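Local coordinates for 5-formyltetrahydrofolate cyclo-ligase family protein (Bacillus anthracis, PDB 2JCB), which probably catalyses the ATP-dependent cyclisation of 5-formyltetrahydrofolate to 5,10-methenyltetrahydrofolate, at residues Gly141-Leu155 with Ile175-Ile187. Sequence-based numbering, arbitrary orientation.
Sequences GERIGYGGGYYDRYL and IPVEPFDKNVEKI. With MG (magnesium ion), chain E; ADP (adenosine-5'-diphosphate), chain C; PO4 (phosphate ion), chain D.
Asp152 and Asp181 bring their carboxylates together on one magnesium ion, which Asp152 OD2 meets at 1.9 Å and Asp181 OD1 at 2.1 Å. ADP O3B and O1A and two waters complete six ligands. With CG beside its backbone N (chi1 -80°), Asp152 sends OD2 to the metal while OD1 takes a nearly straight hydrogen bond from Lys182 N (2.9 Å, 177°), which arrives from above the carboxylate plane. The Lys182 side chain, bent at chi2 and chi3, slides past Leu155 in the opposite direction, CB to CB 3.9 Å. Asp181 OD2 accepts Glu178 N across a type I turn and pairs with Lys13 of helix 6-26. The Phe180 ring presents its edge to Asp152 OD2 and one face to the ADP ribose; across the nucleotide, the Arg153 guanidinium turns one face to the adenine, tilted from it, with ADP C4 3.4 Å above the centre of the guanidinium plane. Arg143, extended, with NE bonded to Pro133 O, points NH1 at the phosphate ion. Farther along, Ile144 crosses Ile175 obliquely, CG1 tight on CG2 at 3.5 Å, and Glu142 crosses Val177 at about a right angle. Each carboxylate thus gives one oxygen to the metal and keeps the other tied to a backbone N-H, which fixes its rotation; magnesium, Lys13, Arg10 and Arg17 probably offset the charge of diphosphate and aspartates, consistent with an ATP-binding site.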
loop_
_atom_site.group_PDB
_atom_site.type_symbol
_atom_site.label_atom_id
_atom_site.label_comp_id
_atom_site.label_asym_id
_atom_site.label_seq_id
_atom_site.Cartn_x
_atom_site.Cartn_y
_atom_site.Cartn_z
ATOM N N GLY A 141 -5.648 12.591 -1.987
ATOM C CA GLY A 141 -4.910 11.458 -2.520
ATOM C C GLY A 141 -3.411 11.591 -2.339
ATOM O O GLY A 141 -2.681 10.734 -2.810
ATOM N N GLU A 142 -2.962 12.643 -1.634
ATOM C CA GLU A 142 -1.513 12.851 -1.385
ATOM C C GLU A 142 -1.087 11.851 -0.347
ATOM O O GLU A 142 -1.908 11.335 0.407
ATOM C CB GLU A 142 -1.207 14.270 -0.932
ATOM C CG GLU A 142 -1.668 15.253 -2.007
ATOM C CD GLU A 142 -2.006 16.616 -1.468
ATOM O OE1 GLU A 142 -2.548 16.705 -0.351
ATOM O OE2 GLU A 142 -1.751 17.618 -2.170
ATOM N N ARG A 143 0.193 11.519 -0.377
ATOM C CA ARG A 143 0.681 10.322 0.299
ATOM C C ARG A 143 2.105 10.503 0.827
ATOM O O ARG A 143 2.981 11.046 0.143
ATOM C CB ARG A 143 0.566 9.095 -0.616
ATOM C CG ARG A 143 1.275 7.905 -0.071
ATOM C CD ARG A 143 1.149 6.711 -1.027
ATOM N NE ARG A 143 2.079 5.707 -0.584
ATOM C CZ ARG A 143 3.384 5.646 -0.877
ATOM N NH1 ARG A 143 4.096 4.673 -0.315
ATOM N NH2 ARG A 143 3.982 6.548 -1.646
ATOM N N ILE A 144 2.280 10.184 2.100
ATOM C CA ILE A 144 3.611 9.955 2.679
ATOM C C ILE A 144 3.759 8.445 2.915
ATOM O O ILE A 144 2.880 7.820 3.525
ATOM C CB ILE A 144 3.794 10.689 4.046
ATOM C CG1 ILE A 144 3.772 12.208 3.887
ATOM C CG2 ILE A 144 5.179 10.311 4.652
ATOM C CD1 ILE A 144 3.650 12.939 5.191
ATOM N N GLY A 145 4.863 7.878 2.425
ATOM C CA GLY A 145 5.167 6.470 2.675
ATOM C C GLY A 145 6.234 6.373 3.769
ATOM O O GLY A 145 6.301 7.205 4.684
ATOM N N TYR A 146 7.100 5.369 3.627
ATOM C CA TYR A 146 8.098 5.011 4.657
ATOM C C TYR A 146 9.455 5.618 4.478
ATOM O O TYR A 146 10.318 5.505 5.359
ATOM C CB TYR A 146 8.212 3.462 4.749
ATOM C CG TYR A 146 6.990 2.900 5.370
ATOM C CD1 TYR A 146 6.812 2.914 6.753
ATOM C CD2 TYR A 146 5.966 2.440 4.570
ATOM C CE1 TYR A 146 5.642 2.429 7.310
ATOM C CE2 TYR A 146 4.791 1.969 5.111
ATOM C CZ TYR A 146 4.642 1.968 6.472
ATOM O OH TYR A 146 3.446 1.479 6.957
ATOM N N GLY A 147 9.649 6.325 3.367
ATOM C CA GLY A 147 10.864 7.055 3.142
ATOM C C GLY A 147 11.722 6.609 1.975
ATOM O O GLY A 147 12.663 7.326 1.605
ATOM N N GLY A 148 11.422 5.433 1.417
ATOM C CA GLY A 148 12.203 4.900 0.283
ATOM C C GLY A 148 11.889 5.512 -1.083
ATOM O O GLY A 148 12.714 5.481 -1.988
ATOM N N GLY A 149 10.662 6.030 -1.223
ATOM C CA GLY A 149 10.209 6.610 -2.468
ATOM C C GLY A 149 9.976 5.562 -3.534
ATOM O O GLY A 149 10.016 5.858 -4.714
ATOM N N TYR A 150 9.757 4.325 -3.124
ATOM C CA TYR A 150 9.483 3.257 -4.096
ATOM C C TYR A 150 8.215 3.467 -4.944
ATOM O O TYR A 150 8.245 3.333 -6.176
ATOM C CB TYR A 150 9.355 1.883 -3.413
ATOM C CG TYR A 150 10.689 1.284 -3.036
ATOM C CD1 TYR A 150 11.469 0.607 -3.979
ATOM C CD2 TYR A 150 11.131 1.353 -1.713
ATOM C CE1 TYR A 150 12.650 0.002 -3.625
ATOM C CE2 TYR A 150 12.351 0.786 -1.347
ATOM C CZ TYR A 150 13.093 0.095 -2.311
ATOM O OH TYR A 150 14.289 -0.469 -1.966
ATOM N N TYR A 151 7.110 3.768 -4.286
ATOM C CA TYR A 151 5.864 3.964 -5.034
ATOM C C TYR A 151 5.868 5.245 -5.840
ATOM O O TYR A 151 5.336 5.261 -6.945
ATOM C CB TYR A 151 4.610 3.813 -4.162
ATOM C CG TYR A 151 4.289 2.339 -3.928
ATOM C CD1 TYR A 151 4.970 1.598 -2.954
ATOM C CD2 TYR A 151 3.397 1.651 -4.769
ATOM C CE1 TYR A 151 4.693 0.202 -2.791
ATOM C CE2 TYR A 151 3.103 0.271 -4.610
ATOM C CZ TYR A 151 3.774 -0.429 -3.610
ATOM O OH TYR A 151 3.524 -1.738 -3.430
ATOM N N ASP A 152 6.520 6.305 -5.318
ATOM C CA ASP A 152 6.642 7.527 -6.073
ATOM C C ASP A 152 7.288 7.240 -7.443
ATOM O O ASP A 152 6.838 7.775 -8.444
ATOM C CB ASP A 152 7.452 8.560 -5.289
ATOM C CG ASP A 152 6.622 9.263 -4.221
ATOM O OD1 ASP A 152 5.360 9.236 -4.287
ATOM O OD2 ASP A 152 7.205 9.849 -3.294
ATOM N N ARG A 153 8.312 6.360 -7.472
ATOM C CA ARG A 153 9.024 6.046 -8.698
ATOM C C ARG A 153 8.180 5.130 -9.574
ATOM O O ARG A 153 8.081 5.312 -10.782
ATOM C CB ARG A 153 10.367 5.395 -8.371
ATOM C CG ARG A 153 11.352 6.337 -7.724
ATOM C CD ARG A 153 12.628 5.572 -7.430
ATOM N NE ARG A 153 13.766 6.386 -7.026
ATOM C CZ ARG A 153 13.914 6.879 -5.801
ATOM N NH1 ARG A 153 15.017 7.547 -5.497
ATOM N NH2 ARG A 153 12.955 6.680 -4.887
ATOM N N TYR A 154 7.609 4.112 -8.949
ATOM C CA TYR A 154 6.815 3.104 -9.653
ATOM C C TYR A 154 5.564 3.707 -10.302
ATOM O O TYR A 154 5.255 3.403 -11.445
ATOM C CB TYR A 154 6.379 2.016 -8.682
ATOM C CG TYR A 154 5.553 0.956 -9.337
ATOM C CD1 TYR A 154 6.161 -0.063 -10.068
ATOM C CD2 TYR A 154 4.163 0.954 -9.234
ATOM C CE1 TYR A 154 5.439 -1.033 -10.675
ATOM C CE2 TYR A 154 3.400 -0.036 -9.869
ATOM C CZ TYR A 154 4.053 -1.028 -10.582
ATOM O OH TYR A 154 3.359 -2.038 -11.185
ATOM N N LEU A 155 4.892 4.588 -9.581
ATOM C CA LEU A 155 3.636 5.161 -10.081
ATOM C C LEU A 155 3.803 6.093 -11.279
ATOM O O LEU A 155 2.809 6.423 -11.938
ATOM C CB LEU A 155 2.810 5.813 -8.957
ATOM C CG LEU A 155 2.276 4.835 -7.922
ATOM C CD1 LEU A 155 1.633 5.624 -6.781
ATOM C CD2 LEU A 155 1.328 3.821 -8.552
ATOM N N ILE A 175 0.016 17.534 3.791
ATOM C CA ILE A 175 1.278 16.859 3.566
ATOM C C ILE A 175 2.094 17.778 2.679
ATOM O O ILE A 175 1.543 18.369 1.741
ATOM C CB ILE A 175 1.033 15.479 2.868
ATOM C CG1 ILE A 175 0.414 14.480 3.841
ATOM C CG2 ILE A 175 2.339 14.919 2.268
ATOM C CD1 ILE A 175 0.179 13.130 3.188
ATOM N N PRO A 176 3.402 17.967 3.007
ATOM C CA PRO A 176 4.272 18.871 2.241
ATOM C C PRO A 176 4.772 18.138 0.995
ATOM O O PRO A 176 5.857 17.546 1.032
ATOM C CB PRO A 176 5.435 19.152 3.205
ATOM C CG PRO A 176 5.438 17.988 4.190
ATOM C CD PRO A 176 4.120 17.265 4.098
ATOM N N VAL A 177 3.982 18.141 -0.076
ATOM C CA VAL A 177 4.304 17.336 -1.248
ATOM C C VAL A 177 5.388 17.965 -2.116
ATOM O O VAL A 177 5.394 19.157 -2.356
ATOM C CB VAL A 177 3.057 16.934 -2.114
ATOM C CG1 VAL A 177 2.026 16.179 -1.282
ATOM C CG2 VAL A 177 2.441 18.110 -2.788
ATOM N N GLU A 178 6.310 17.127 -2.563
ATOM C CA GLU A 178 7.354 17.504 -3.477
ATOM C C GLU A 178 6.950 17.121 -4.908
ATOM O O GLU A 178 6.002 16.346 -5.099
ATOM C CB GLU A 178 8.627 16.818 -3.024
ATOM C CG GLU A 178 8.854 16.983 -1.533
ATOM C CD GLU A 178 10.213 16.471 -1.048
ATOM O OE1 GLU A 178 11.245 17.071 -1.391
ATOM O OE2 GLU A 178 10.222 15.461 -0.304
ATOM N N PRO A 179 7.657 17.669 -5.919
ATOM C CA PRO A 179 7.256 17.455 -7.316
ATOM C C PRO A 179 7.186 15.993 -7.710
ATOM O O PRO A 179 6.310 15.620 -8.484
ATOM C CB PRO A 179 8.337 18.169 -8.137
ATOM C CG PRO A 179 9.162 18.955 -7.183
ATOM C CD PRO A 179 8.846 18.530 -5.780
ATOM N N PHE A 180 8.072 15.165 -7.157
ATOM C CA PHE A 180 8.015 13.696 -7.367
ATOM C C PHE A 180 6.967 12.863 -6.565
ATOM O O PHE A 180 6.855 11.678 -6.785
ATOM C CB PHE A 180 9.405 13.121 -7.073
ATOM C CG PHE A 180 9.913 13.486 -5.702
ATOM C CD1 PHE A 180 9.397 12.833 -4.557
ATOM C CD2 PHE A 180 10.855 14.532 -5.547
ATOM C CE1 PHE A 180 9.813 13.183 -3.291
ATOM C CE2 PHE A 180 11.291 14.882 -4.273
ATOM C CZ PHE A 180 10.780 14.202 -3.149
ATOM N N ASP A 181 6.253 13.450 -5.613
ATOM C CA ASP A 181 5.245 12.726 -4.834
ATOM C C ASP A 181 4.048 12.401 -5.723
ATOM O O ASP A 181 3.492 13.302 -6.347
ATOM C CB ASP A 181 4.829 13.565 -3.629
ATOM C CG ASP A 181 5.860 13.526 -2.507
ATOM O OD1 ASP A 181 6.559 12.506 -2.380
ATOM O OD2 ASP A 181 6.005 14.499 -1.765
ATOM N N LYS A 182 3.708 11.121 -5.810
ATOM C CA LYS A 182 2.564 10.639 -6.612
ATOM C C LYS A 182 1.347 10.468 -5.730
ATOM O O LYS A 182 1.441 9.995 -4.589
ATOM C CB LYS A 182 2.906 9.346 -7.329
ATOM C CG LYS A 182 4.078 9.513 -8.369
ATOM C CD LYS A 182 3.757 10.482 -9.505
ATOM C CE LYS A 182 3.039 9.776 -10.647
ATOM N NZ LYS A 182 2.763 10.716 -11.767
ATOM N N ASN A 183 0.183 10.821 -6.262
ATOM C CA ASN A 183 -1.080 10.659 -5.518
ATOM C C ASN A 183 -1.750 9.345 -5.840
ATOM O O ASN A 183 -1.523 8.781 -6.896
ATOM C CB ASN A 183 -2.054 11.779 -5.921
ATOM C CG ASN A 183 -1.615 13.143 -5.435
ATOM O OD1 ASN A 183 -0.656 13.283 -4.665
ATOM N ND2 ASN A 183 -2.309 14.184 -5.903
ATOM N N VAL A 184 -2.629 8.902 -4.953
ATOM C CA VAL A 184 -3.454 7.691 -5.195
ATOM C C VAL A 184 -4.884 8.139 -5.554
ATOM O O VAL A 184 -5.285 9.231 -5.178
ATOM C CB VAL A 184 -3.484 6.714 -3.994
ATOM C CG1 VAL A 184 -2.097 6.117 -3.767
ATOM C CG2 VAL A 184 -3.951 7.406 -2.696
ATOM N N GLU A 185 -5.614 7.297 -6.274
ATOM C CA GLU A 185 -6.935 7.654 -6.780
ATOM C C GLU A 185 -8.058 7.516 -5.751
ATOM O O GLU A 185 -9.113 8.117 -5.909
ATOM C CB GLU A 185 -7.302 6.795 -7.989
ATOM C CG GLU A 185 -6.491 7.183 -9.178
ATOM C CD GLU A 185 -6.670 6.200 -10.337
ATOM O OE1 GLU A 185 -7.069 5.021 -10.144
ATOM O OE2 GLU A 185 -6.383 6.612 -11.458
ATOM N N LYS A 186 -7.867 6.661 -4.778
ATOM C CA LYS A 186 -8.924 6.393 -3.786
ATOM C C LYS A 186 -8.304 5.939 -2.493
ATOM O O LYS A 186 -7.293 5.210 -2.493
ATOM C CB LYS A 186 -9.805 5.248 -4.295
ATOM C CG LYS A 186 -10.958 4.884 -3.269
ATOM C CD LYS A 186 -11.814 3.743 -3.765
ATOM C CE LYS A 186 -12.824 4.236 -4.813
ATOM N NZ LYS A 186 -13.742 3.142 -5.265
ATOM N N ILE A 187 -8.897 6.362 -1.378
ATOM C CA ILE A 187 -8.427 5.925 -0.048
ATOM C C ILE A 187 -9.700 5.324 0.624
ATOM O O ILE A 187 -10.766 5.965 0.612
ATOM C CB ILE A 187 -7.772 7.056 0.812
ATOM C CG1 ILE A 187 -6.539 7.659 0.077
ATOM C CG2 ILE A 187 -7.335 6.511 2.192
ATOM C CD1 ILE A 187 -6.388 9.082 0.264
HETATM MG MG MG E . 6.921 10.582 -1.540
HETATM P PB ADP C . 8.015 8.474 0.622
HETATM O O1B ADP C . 8.341 6.991 0.774
HETATM O O2B ADP C . 7.276 8.986 1.803
HETATM O O3B ADP C . 7.392 8.660 -0.745
HETATM P PA ADP C . 9.926 10.538 -0.171
HETATM O O1A ADP C . 8.800 11.226 -0.897
HETATM O O2A ADP C . 10.718 11.368 0.709
HETATM O O3A ADP C . 9.435 9.217 0.632
HETATM O "O5'" ADP C . 10.958 9.996 -1.292
HETATM C "C5'" ADP C . 12.204 9.476 -0.780
HETATM C "C4'" ADP C . 13.338 9.730 -1.742
HETATM O "O4'" ADP C . 12.959 9.210 -3.006
HETATM C "C3'" ADP C . 13.557 11.231 -1.895
HETATM O "O3'" ADP C . 14.909 11.486 -1.572
HETATM C "C2'" ADP C . 13.244 11.519 -3.349
HETATM O "O2'" ADP C . 14.236 12.303 -3.946
HETATM C "C1'" ADP C . 13.256 10.161 -4.027
HETATM N N9 ADP C . 12.315 10.043 -5.172
HETATM C C8 ADP C . 10.980 9.892 -5.087
HETATM N N7 ADP C . 10.438 9.773 -6.322
HETATM C C5 ADP C . 11.413 9.848 -7.229
HETATM C C6 ADP C . 11.502 9.765 -8.711
HETATM N N6 ADP C . 10.399 9.603 -9.470
HETATM N N1 ADP C . 12.713 9.811 -9.268
HETATM C C2 ADP C . 13.829 9.986 -8.531
HETATM N N3 ADP C . 13.821 10.046 -7.184
HETATM C C4 ADP C . 12.666 9.972 -6.473
HETATM P P PO4 D . 7.377 3.731 -0.319
HETATM O O1 PO4 D . 6.785 4.106 -1.521
HETATM O O2 PO4 D . 7.275 4.724 0.807
HETATM O O3 PO4 D . 6.727 2.419 0.212
HETATM O O4 PO4 D . 8.883 3.537 -0.457
HETATM O O HOH W 1 -1.437 18.551 1.587
HETATM O O HOH W 2 3.022 7.851 -3.849
HETATM O O HOH W 3 1.608 12.194 -2.860
HETATM O O HOH W 4 4.507 13.130 0.468
HETATM O O HOH W 5 6.303 11.315 0.524
HETATM O O HOH W 6 4.863 10.159 -1.806
HETATM O O HOH W 7 7.676 10.316 -8.882
#